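Isoflavone reductase (Medicago sativa, PDB 2GAS) catalyses the NADPH-dependent reduction of achiral isoflavones to chiral isoflavanones, a late step in the biosynthesis of the alfalfa phytoalexin medicarpin. Local coordinates at residues T1-P10 with S22-V33; I64-I74 with D91-A102. All coordinates share one frame; numbering follows the deposited sequence.

Interaction 1 of 2, residues T1-P10 with S22-V33; sequences TENKILILGP and SIKAGNPTYALV
The shortest polar bond between these two strands runs from Tyr30 N to Ile5 O, at 2.8 Å. Ile5 N binds Pro28 O, so Ile5 straddles Thr29; two residues further on, Ile7 straddles Ala31 by giving its N-H to Tyr30 O and accepting from Leu32 N. This is the ladder of a regular parallel pair. It is extended beyond the strand ends by the side chain of Asn27, whose ND2 reaches Asn3 O at 3.1 Å in a nearly straight bond (173°) that stays in the amide plane. The same ND2 also binds Asn203, and Ile5 CD1 lies against it, carried there by an extended chi2 of 176°. Just behind, Ser22 OG donates to Thr29 OG1 over 2.7 Å, and Thr29 OG1 in turn donates to Asn27 O, tying the last turn of the helix, closed at Gly26 by a Schellman motif, to the start of the second strand. The aliphatic part of Lys4 runs obliquely past Tyr30: Lys4 CB meets CE1 of the ring at 3.8 Å, and CD meets the phenol OH, before a bend at chi3 (-66°) takes NZ on to Gln76 O. At the far end Pro10 CB packs on Ala31 CB at 3.7 Å, while one water bridges Gly9 N and Leu32 O. Strand, helix and parallel strand here make the right-handed beta-alpha-beta crossover that opens a Rossmann fold, with Gly9 and Pro10 beginning the glycine-rich loop inferred to bind NADP(+).

Interaction 2 of 2, residues I64-I74 with D91-A102; sequences INDHETLVKAI and DQVKIIKAIKEA
Ala98 is the small knob on which this helix pair closes: its CB lies 3.8 Å from Val71 CG2, in a hole lined by His67, Leu70, Val71 and Ile74. The knob is so short that the backbones come near, with the CA atoms of Val71 and Ala98 only 5.0 Å apart. Ile74 returns the fit, entering a hole formed by Ile95, Ala98, Ile99 and Ala102. Its chain is stretched at chi2 (175°), which drives CD1 onto Ile99 CD1 at a tight 3.3 Å, while the CG2 branch rests on Ala102 CB. Towards the other end, Ile95 CD1 fits into the corner made by Leu70 and Ile64; Leu70 CD1 stands 3.4 Å from it, and Ile64 CD1 is closer than usual van der Waals contact. In this tight setting Leu70 has a chi1 of -112°, away from any staggered position.

At the rim the imidazole of His67 has Lys97 NZ over one face and, on the opposite face, Val71 CG2 from the next turn of the same helix, 3.4 Å above the ring plane but displaced toward the edge of the ring. Further out, Lys94 NZ forms a salt bridge of 2.9 Å with Asp91 OD1 within segment 91-102, meeting it from above the carboxylate plane. The first helix has Asp66 at its N-cap position, and Asp66 O accepts from both Leu70 N and Thr69 OG1. Val80 of the sheet lies beneath Ile74 and Ile99, and Phe108 beneath Ile95. The helices cross at -52° with axes 8.6 Å apart, close to the angle of ridges-into-grooves packing between ridges of residues four apart. They are neighbouring helices on one face of a Rossmann-type parallel sheet.

Overall arrangement
Interaction 1 supplies two adjoining strands of the parallel sheet, and interaction 2 the helices 67-74 and 92-102 that pack against it. Their centres lie about 17 Å apart, yet they share a core. Leu32 CD1 touches Ala73 CB at 3.7 Å, and Leu8 CD1 meets Ile95 CD1 at 3.8 Å, so leucines on the sheet pack directly against the helix layer. Both contacts also approach the probable cofactor site. Gly9 and Pro10 belong to it within interaction 1, and the side chain of Ile64 in interaction 2 is about 7 Å from Gly9. Val33 and Asn65, one from each interaction, bring their side chains about 6 Å from that of Arg34, which probably binds NADP(+).

Interaction 1 of 2, residues T1-P10 with S22-V33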
loop_
_atom_site.group_PDB
_atom_site.type_symbol
_atom_site.label_atom_id
_atom_site.label_comp_id
_atom_site.label_asym_id
_atom_site.label_seq_id
_atom_site.Cartn_x
_atom_site.Cartn_y
_atom_site.Cartn_z
ATOM N N THR A 1 -22.786 0.742 5.336
ATOM C CA THR A 1 -22.122 -0.162 6.322
ATOM C C THR A 1 -22.684 -1.581 6.264
ATOM O O THR A 1 -22.349 -2.422 7.098
ATOM C CB THR A 1 -22.283 0.367 7.763
ATOM O OG1 THR A 1 -23.675 0.505 8.072
ATOM C CG2 THR A 1 -21.598 1.715 7.914
ATOM N N GLU A 2 -23.541 -1.842 5.281
ATOM C CA GLU A 2 -24.139 -3.163 5.118
ATOM C C GLU A 2 -23.133 -4.149 4.525
ATOM O O GLU A 2 -23.269 -5.364 4.687
ATOM C CB GLU A 2 -25.371 -3.084 4.204
ATOM C CG GLU A 2 -26.603 -2.445 4.837
ATOM C CD GLU A 2 -27.804 -2.419 3.897
ATOM O OE1 GLU A 2 -28.099 -3.460 3.273
ATOM O OE2 GLU A 2 -28.459 -1.360 3.790
ATOM N N ASN A 3 -22.120 -3.624 3.843
ATOM C CA ASN A 3 -21.111 -4.472 3.216
ATOM C C ASN A 3 -20.259 -5.246 4.214
ATOM O O ASN A 3 -19.649 -4.662 5.111
ATOM C CB ASN A 3 -20.176 -3.640 2.328
ATOM C CG ASN A 3 -20.897 -2.979 1.175
ATOM O OD1 ASN A 3 -21.488 -3.651 0.330
ATOM N ND2 ASN A 3 -20.847 -1.653 1.130
ATOM N N LYS A 4 -20.225 -6.565 4.047
ATOM C CA LYS A 4 -19.415 -7.428 4.896
ATOM C C LYS A 4 -18.052 -7.468 4.216
ATOM O O LYS A 4 -17.947 -7.873 3.061
ATOM C CB LYS A 4 -20.029 -8.827 4.967
ATOM C CG LYS A 4 -21.364 -8.854 5.713
ATOM C CD LYS A 4 -21.994 -10.240 5.707
ATOM C CE LYS A 4 -22.391 -10.665 4.302
ATOM N NZ LYS A 4 -23.100 -11.979 4.295
ATOM N N ILE A 5 -17.021 -7.038 4.938
ATOM C CA ILE A 5 -15.666 -6.965 4.397
ATOM C C ILE A 5 -14.702 -8.003 4.976
ATOM O O ILE A 5 -14.517 -8.088 6.193
ATOM C CB ILE A 5 -15.080 -5.546 4.640
ATOM C CG1 ILE A 5 -16.006 -4.494 4.021
ATOM C CG2 ILE A 5 -13.669 -5.433 4.037
ATOM C CD1 ILE A 5 -15.582 -3.060 4.277
ATOM N N LEU A 6 -14.085 -8.782 4.088
ATOM C CA LEU A 6 -13.124 -9.810 4.476
ATOM C C LEU A 6 -11.715 -9.341 4.134
ATOM O O LEU A 6 -11.439 -8.963 2.992
ATOM C CB LEU A 6 -13.404 -11.114 3.722
ATOM C CG LEU A 6 -12.363 -12.225 3.899
ATOM C CD1 LEU A 6 -12.295 -12.653 5.361
ATOM C CD2 LEU A 6 -12.730 -13.410 3.011
ATOM N N ILE A 7 -10.833 -9.379 5.122
ATOM C CA ILE A 7 -9.451 -8.964 4.927
ATOM C C ILE A 7 -8.503 -10.154 4.949
ATOM O O ILE A 7 -8.430 -10.884 5.941
ATOM C CB ILE A 7 -8.991 -7.974 6.030
ATOM C CG1 ILE A 7 -9.852 -6.709 5.993
ATOM C CG2 ILE A 7 -7.506 -7.649 5.861
ATOM C CD1 ILE A 7 -9.908 -6.057 4.639
ATOM N N LEU A 8 -7.790 -10.353 3.843
ATOM C CA LEU A 8 -6.797 -11.418 3.746
ATOM C C LEU A 8 -5.486 -10.740 4.157
ATOM O O LEU A 8 -5.260 -9.573 3.816
ATOM C CB LEU A 8 -6.724 -11.937 2.309
ATOM C CG LEU A 8 -8.080 -12.282 1.677
ATOM C CD1 LEU A 8 -7.870 -12.743 0.241
ATOM C CD2 LEU A 8 -8.780 -13.359 2.480
ATOM N N GLY A 9 -4.639 -11.458 4.896
ATOM C CA GLY A 9 -3.392 -10.893 5.395
ATOM C C GLY A 9 -3.727 -9.851 6.458
ATOM O O GLY A 9 -3.071 -8.817 6.550
ATOM N N PRO A 10 -4.728 -10.123 7.311
ATOM C CA PRO A 10 -5.154 -9.190 8.358
ATOM C C PRO A 10 -4.140 -8.777 9.424
ATOM O O PRO A 10 -4.274 -7.700 10.014
ATOM C CB PRO A 10 -6.375 -9.891 8.955
ATOM C CG PRO A 10 -5.993 -11.325 8.866
ATOM C CD PRO A 10 -5.413 -11.420 7.468
ATOM N N SER A 22 -12.098 -0.762 9.041
ATOM C CA SER A 22 -13.370 -1.398 8.734
ATOM C C SER A 22 -14.237 -1.375 9.992
ATOM O O SER A 22 -15.424 -1.054 9.930
ATOM C CB SER A 22 -13.143 -2.832 8.253
ATOM O OG SER A 22 -14.364 -3.435 7.852
ATOM N N ILE A 23 -13.632 -1.698 11.131
ATOM C CA ILE A 23 -14.355 -1.686 12.401
ATOM C C ILE A 23 -14.813 -0.267 12.728
ATOM O O ILE A 23 -15.951 -0.055 13.143
ATOM C CB ILE A 23 -13.469 -2.192 13.566
ATOM C CG1 ILE A 23 -13.281 -3.709 13.472
ATOM C CG2 ILE A 23 -14.084 -1.800 14.908
ATOM C CD1 ILE A 23 -14.563 -4.512 13.564
ATOM N N LYS A 24 -13.918 0.697 12.539
ATOM C CA LYS A 24 -14.213 2.100 12.819
ATOM C C LYS A 24 -15.406 2.605 12.006
ATOM O O LYS A 24 -16.275 3.312 12.531
ATOM C CB LYS A 24 -12.973 2.951 12.519
ATOM C CG LYS A 24 -13.114 4.435 12.821
ATOM C CD LYS A 24 -13.234 4.688 14.309
ATOM C CE LYS A 24 -13.297 6.180 14.602
ATOM N NZ LYS A 24 -12.078 6.883 14.105
ATOM N N ALA A 25 -15.445 2.240 10.726
ATOM C CA ALA A 25 -16.519 2.647 9.830
ATOM C C ALA A 25 -17.844 1.981 10.185
ATOM O O ALA A 25 -18.909 2.458 9.794
ATOM C CB ALA A 25 -16.147 2.318 8.393
ATOM N N GLY A 26 -17.767 0.870 10.912
ATOM C CA GLY A 26 -18.966 0.159 11.322
ATOM C C GLY A 26 -19.337 -1.030 10.455
ATOM O O GLY A 26 -20.408 -1.614 10.624
ATOM N N ASN A 27 -18.464 -1.401 9.522
ATOM C CA ASN A 27 -18.747 -2.539 8.655
ATOM C C ASN A 27 -18.586 -3.865 9.369
ATOM O O ASN A 27 -17.745 -3.999 10.259
ATOM C CB ASN A 27 -17.781 -2.603 7.468
ATOM C CG ASN A 27 -17.981 -1.489 6.487
ATOM O OD1 ASN A 27 -17.574 -0.358 6.730
ATOM N ND2 ASN A 27 -18.608 -1.803 5.360
ATOM N N PRO A 28 -19.411 -4.862 9.004
ATOM C CA PRO A 28 -19.247 -6.163 9.654
ATOM C C PRO A 28 -17.867 -6.538 9.108
ATOM O O PRO A 28 -17.662 -6.541 7.890
ATOM C CB PRO A 28 -20.356 -7.001 9.028
ATOM C CG PRO A 28 -21.437 -5.994 8.799
ATOM C CD PRO A 28 -20.671 -4.806 8.240
ATOM N N THR A 29 -16.926 -6.836 9.995
ATOM C CA THR A 29 -15.560 -7.124 9.578
ATOM C C THR A 29 -15.120 -8.556 9.828
ATOM O O THR A 29 -15.307 -9.087 10.921
ATOM C CB THR A 29 -14.613 -6.134 10.286
ATOM O OG1 THR A 29 -15.097 -4.801 10.073
ATOM C CG2 THR A 29 -13.204 -6.238 9.739
ATOM N N TYR A 30 -14.533 -9.168 8.801
ATOM C CA TYR A 30 -14.064 -10.548 8.857
ATOM C C TYR A 30 -12.579 -10.621 8.519
ATOM O O TYR A 30 -12.091 -9.853 7.693
ATOM C CB TYR A 30 -14.841 -11.405 7.850
ATOM C CG TYR A 30 -16.340 -11.438 8.059
ATOM C CD1 TYR A 30 -17.125 -10.303 7.853
ATOM C CD2 TYR A 30 -16.973 -12.611 8.464
ATOM C CE1 TYR A 30 -18.508 -10.337 8.049
ATOM C CE2 TYR A 30 -18.350 -12.655 8.664
ATOM C CZ TYR A 30 -19.111 -11.518 8.457
ATOM O OH TYR A 30 -20.470 -11.563 8.675
ATOM N N ALA A 31 -11.862 -11.538 9.161
ATOM C CA ALA A 31 -10.436 -11.710 8.897
ATOM C C ALA A 31 -10.145 -13.189 8.658
ATOM O O ALA A 31 -10.567 -14.038 9.439
ATOM C CB ALA A 31 -9.610 -11.197 10.077
ATOM N N LEU A 32 -9.444 -13.494 7.570
ATOM C CA LEU A 32 -9.102 -14.882 7.267
ATOM C C LEU A 32 -7.837 -15.240 8.028
ATOM O O LEU A 32 -6.787 -14.616 7.842
ATOM C CB LEU A 32 -8.860 -15.073 5.770
ATOM C CG LEU A 32 -8.733 -16.531 5.312
ATOM C CD1 LEU A 32 -10.106 -17.204 5.350
ATOM C CD2 LEU A 32 -8.174 -16.568 3.901
ATOM N N VAL A 33 -7.943 -16.237 8.898
ATOM C CA VAL A 33 -6.809 -16.668 9.699
ATOM C C VAL A 33 -6.746 -18.183 9.800
ATOM O O VAL A 33 -7.775 -18.859 9.836
ATOM C CB VAL A 33 -6.884 -16.092 11.131
ATOM C CG1 VAL A 33 -6.690 -14.581 11.102
ATOM C CG2 VAL A 33 -8.220 -16.436 11.755
HETATM O O HOH W 1 -5.278 -14.222 5.383
#

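Interaction 2 of 2, residues I64-I74 with D91-A102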
loop_
_atom_site.group_PDB
_atom_site.type_symbol
_atom_site.label_atom_id
_atom_site.label_comp_id
_atom_site.label_asym_id
_atom_site.label_seq_id
_atom_site.Cartn_x
_atom_site.Cartn_y
_atom_site.Cartn_z
ATOM N N ILE A 64 -5.159 -19.279 2.034
ATOM C CA ILE A 64 -5.158 -18.939 0.616
ATOM C C ILE A 64 -4.824 -20.162 -0.234
ATOM O O ILE A 64 -5.238 -20.256 -1.390
ATOM C CB ILE A 64 -4.121 -17.831 0.310
ATOM C CG1 ILE A 64 -4.355 -16.627 1.225
ATOM C CG2 ILE A 64 -4.202 -17.425 -1.156
ATOM C CD1 ILE A 64 -5.730 -16.011 1.109
ATOM N N ASN A 65 -4.078 -21.098 0.343
ATOM C CA ASN A 65 -3.686 -22.305 -0.373
ATOM C C ASN A 65 -4.641 -23.481 -0.176
ATOM O O ASN A 65 -4.363 -24.597 -0.613
ATOM C CB ASN A 65 -2.265 -22.712 0.024
ATOM C CG ASN A 65 -1.229 -21.682 -0.387
ATOM O OD1 ASN A 65 -1.199 -20.566 0.138
ATOM N ND2 ASN A 65 -0.378 -22.048 -1.339
ATOM N N ASP A 66 -5.763 -23.231 0.490
ATOM C CA ASP A 66 -6.766 -24.266 0.710
ATOM C C ASP A 66 -8.062 -23.769 0.074
ATOM O O ASP A 66 -8.891 -23.135 0.727
ATOM C CB ASP A 66 -6.962 -24.519 2.207
ATOM C CG ASP A 66 -7.849 -25.720 2.482
ATOM O OD1 ASP A 66 -7.953 -26.127 3.659
ATOM O OD2 ASP A 66 -8.443 -26.259 1.525
ATOM N N HIS A 67 -8.215 -24.070 -1.214
ATOM C CA HIS A 67 -9.369 -23.643 -1.998
ATOM C C HIS A 67 -10.727 -23.780 -1.319
ATOM O O HIS A 67 -11.524 -22.840 -1.335
ATOM C CB HIS A 67 -9.382 -24.382 -3.341
ATOM C CG HIS A 67 -10.448 -23.911 -4.279
ATOM N ND1 HIS A 67 -11.634 -24.589 -4.460
ATOM C CD2 HIS A 67 -10.516 -22.816 -5.072
ATOM C CE1 HIS A 67 -12.387 -23.931 -5.323
ATOM N NE2 HIS A 67 -11.732 -22.850 -5.709
ATOM N N GLU A 68 -10.994 -24.939 -0.723
ATOM C CA GLU A 68 -12.272 -25.170 -0.053
ATOM C C GLU A 68 -12.557 -24.148 1.035
ATOM O O GLU A 68 -13.660 -23.606 1.110
ATOM C CB GLU A 68 -12.318 -26.569 0.561
ATOM C CG GLU A 68 -12.334 -27.698 -0.450
ATOM C CD GLU A 68 -12.483 -29.059 0.205
ATOM O OE1 GLU A 68 -11.648 -29.399 1.070
ATOM O OE2 GLU A 68 -13.435 -29.789 -0.146
ATOM N N THR A 69 -11.566 -23.895 1.883
ATOM C CA THR A 69 -11.730 -22.937 2.967
ATOM C C THR A 69 -11.895 -21.530 2.404
ATOM O O THR A 69 -12.654 -20.729 2.942
ATOM C CB THR A 69 -10.520 -22.950 3.917
ATOM O OG1 THR A 69 -9.357 -22.494 3.218
ATOM C CG2 THR A 69 -10.270 -24.359 4.437
ATOM N N LEU A 70 -11.181 -21.239 1.321
ATOM C CA LEU A 70 -11.251 -19.928 0.679
ATOM C C LEU A 70 -12.659 -19.635 0.172
ATOM O O LEU A 70 -13.234 -18.591 0.481
ATOM C CB LEU A 70 -10.275 -19.858 -0.494
ATOM C CG LEU A 70 -9.069 -18.928 -0.369
ATOM C CD1 LEU A 70 -8.329 -18.912 -1.696
ATOM C CD2 LEU A 70 -9.524 -17.518 0.000
ATOM N N VAL A 71 -13.207 -20.556 -0.617
ATOM C CA VAL A 71 -14.548 -20.387 -1.157
ATOM C C VAL A 71 -15.568 -20.255 -0.030
ATOM O O VAL A 71 -16.445 -19.397 -0.081
ATOM C CB VAL A 71 -14.951 -21.581 -2.055
ATOM C CG1 VAL A 71 -16.397 -21.434 -2.498
ATOM C CG2 VAL A 71 -14.029 -21.661 -3.263
ATOM N N LYS A 72 -15.444 -21.098 0.991
ATOM C CA LYS A 72 -16.369 -21.069 2.121
ATOM C C LYS A 72 -16.363 -19.730 2.849
ATOM O O LYS A 72 -17.409 -19.238 3.270
ATOM C CB LYS A 72 -16.031 -22.187 3.115
ATOM C CG LYS A 72 -16.951 -22.226 4.329
ATOM C CD LYS A 72 -16.552 -23.326 5.302
ATOM C CE LYS A 72 -17.472 -23.348 6.518
ATOM N NZ LYS A 72 -17.431 -22.071 7.295
ATOM N N ALA A 73 -15.178 -19.143 2.992
ATOM C CA ALA A 73 -15.042 -17.861 3.671
ATOM C C ALA A 73 -15.616 -16.738 2.818
ATOM O O ALA A 73 -16.383 -15.906 3.300
ATOM C CB ALA A 73 -13.570 -17.585 3.971
ATOM N N ILE A 74 -15.240 -16.727 1.543
ATOM C CA ILE A 74 -15.693 -15.697 0.616
ATOM C C ILE A 74 -17.211 -15.666 0.434
ATOM O O ILE A 74 -17.796 -14.599 0.243
ATOM C CB ILE A 74 -14.991 -15.865 -0.752
ATOM C CG1 ILE A 74 -13.490 -15.611 -0.588
ATOM C CG2 ILE A 74 -15.585 -14.911 -1.772
ATOM C CD1 ILE A 74 -12.670 -15.858 -1.841
ATOM N N ASP A 91 -0.148 -15.692 -5.985
ATOM C CA ASP A 91 -1.169 -16.530 -5.369
ATOM C C ASP A 91 -2.576 -15.943 -5.489
ATOM O O ASP A 91 -3.566 -16.602 -5.165
ATOM C CB ASP A 91 -0.838 -16.809 -3.900
ATOM C CG ASP A 91 0.152 -17.953 -3.731
ATOM O OD1 ASP A 91 0.295 -18.762 -4.675
ATOM O OD2 ASP A 91 0.777 -18.054 -2.657
ATOM N N GLN A 92 -2.680 -14.708 -5.965
ATOM C CA GLN A 92 -3.998 -14.112 -6.122
ATOM C C GLN A 92 -4.768 -14.833 -7.223
ATOM O O GLN A 92 -5.969 -14.637 -7.375
ATOM C CB GLN A 92 -3.885 -12.620 -6.431
ATOM C CG GLN A 92 -3.367 -11.830 -5.241
ATOM C CD GLN A 92 -3.178 -10.365 -5.547
ATOM O OE1 GLN A 92 -4.036 -9.538 -5.239
ATOM N NE2 GLN A 92 -2.052 -10.035 -6.167
ATOM N N VAL A 93 -4.068 -15.665 -7.992
ATOM C CA VAL A 93 -4.717 -16.445 -9.044
ATOM C C VAL A 93 -5.654 -17.413 -8.335
ATOM O O VAL A 93 -6.772 -17.663 -8.783
ATOM C CB VAL A 93 -3.693 -17.259 -9.860
ATOM C CG1 VAL A 93 -4.414 -18.221 -10.794
ATOM C CG2 VAL A 93 -2.807 -16.318 -10.655
ATOM N N LYS A 94 -5.181 -17.954 -7.219
ATOM C CA LYS A 94 -5.967 -18.890 -6.429
ATOM C C LYS A 94 -7.144 -18.160 -5.792
ATOM O O LYS A 94 -8.247 -18.698 -5.706
ATOM C CB LYS A 94 -5.083 -19.528 -5.354
ATOM C CG LYS A 94 -3.893 -20.278 -5.934
ATOM C CD LYS A 94 -2.821 -20.550 -4.888
ATOM C CE LYS A 94 -1.649 -21.308 -5.500
ATOM N NZ LYS A 94 -0.531 -21.511 -4.540
ATOM N N ILE A 95 -6.914 -16.928 -5.349
ATOM C CA ILE A 95 -7.982 -16.147 -4.739
ATOM C C ILE A 95 -9.081 -15.834 -5.754
ATOM O O ILE A 95 -10.269 -15.917 -5.439
ATOM C CB ILE A 95 -7.447 -14.820 -4.160
ATOM C CG1 ILE A 95 -6.440 -15.106 -3.041
ATOM C CG2 ILE A 95 -8.606 -13.982 -3.643
ATOM C CD1 ILE A 95 -7.039 -15.799 -1.847
ATOM N N ILE A 96 -8.680 -15.471 -6.969
ATOM C CA ILE A 96 -9.630 -15.151 -8.029
ATOM C C ILE A 96 -10.451 -16.390 -8.393
ATOM O O ILE A 96 -11.653 -16.295 -8.646
ATOM C CB ILE A 96 -8.895 -14.608 -9.283
ATOM C CG1 ILE A 96 -8.276 -13.244 -8.966
ATOM C CG2 ILE A 96 -9.864 -14.470 -10.451
ATOM C CD1 ILE A 96 -9.295 -12.201 -8.571
ATOM N N LYS A 97 -9.800 -17.547 -8.411
ATOM C CA LYS A 97 -10.499 -18.791 -8.724
ATOM C C LYS A 97 -11.591 -19.010 -7.682
ATOM O O LYS A 97 -12.725 -19.354 -8.022
ATOM C CB LYS A 97 -9.527 -19.975 -8.715
ATOM C CG LYS A 97 -10.178 -21.312 -9.052
ATOM C CD LYS A 97 -9.161 -22.443 -9.008
ATOM C CE LYS A 97 -9.793 -23.778 -9.390
ATOM N NZ LYS A 97 -10.920 -24.160 -8.497
ATOM N N ALA A 98 -11.253 -18.797 -6.412
ATOM C CA ALA A 98 -12.221 -18.975 -5.336
ATOM C C ALA A 98 -13.350 -17.948 -5.428
ATOM O O ALA A 98 -14.507 -18.266 -5.165
ATOM C CB ALA A 98 -11.525 -18.881 -3.970
ATOM N N ILE A 99 -13.011 -16.714 -5.795
ATOM C CA ILE A 99 -14.006 -15.649 -5.938
ATOM C C ILE A 99 -15.019 -16.011 -7.026
ATOM O O ILE A 99 -16.230 -15.860 -6.846
ATOM C CB ILE A 99 -13.327 -14.306 -6.316
ATOM C CG1 ILE A 99 -12.537 -13.776 -5.123
ATOM C CG2 ILE A 99 -14.367 -13.291 -6.782
ATOM C CD1 ILE A 99 -13.384 -13.439 -3.931
ATOM N N LYS A 100 -14.512 -16.494 -8.156
ATOM C CA LYS A 100 -15.367 -16.879 -9.274
ATOM C C LYS A 100 -16.334 -17.991 -8.879
ATOM O O LYS A 100 -17.504 -17.969 -9.261
ATOM C CB LYS A 100 -14.512 -17.338 -10.458
ATOM C CG LYS A 100 -13.628 -16.249 -11.055
ATOM C CD LYS A 100 -14.449 -15.154 -11.728
ATOM C CE LYS A 100 -15.192 -15.692 -12.945
ATOM N NZ LYS A 100 -16.011 -14.644 -13.611
ATOM N N GLU A 101 -15.846 -18.964 -8.117
ATOM C CA GLU A 101 -16.697 -20.066 -7.688
ATOM C C GLU A 101 -17.760 -19.585 -6.705
ATOM O O GLU A 101 -18.910 -20.003 -6.781
ATOM C CB GLU A 101 -15.868 -21.177 -7.043
ATOM C CG GLU A 101 -16.687 -22.426 -6.746
ATOM C CD GLU A 101 -15.858 -23.553 -6.167
ATOM O OE1 GLU A 101 -14.787 -23.851 -6.733
ATOM O OE2 GLU A 101 -16.282 -24.148 -5.154
ATOM N N ALA A 102 -17.374 -18.711 -5.780
ATOM C CA ALA A 102 -18.314 -18.179 -4.795
ATOM C C ALA A 102 -19.436 -17.433 -5.515
ATOM O O ALA A 102 -20.621 -17.617 -5.214
ATOM C CB ALA A 102 -17.587 -17.245 -3.827
#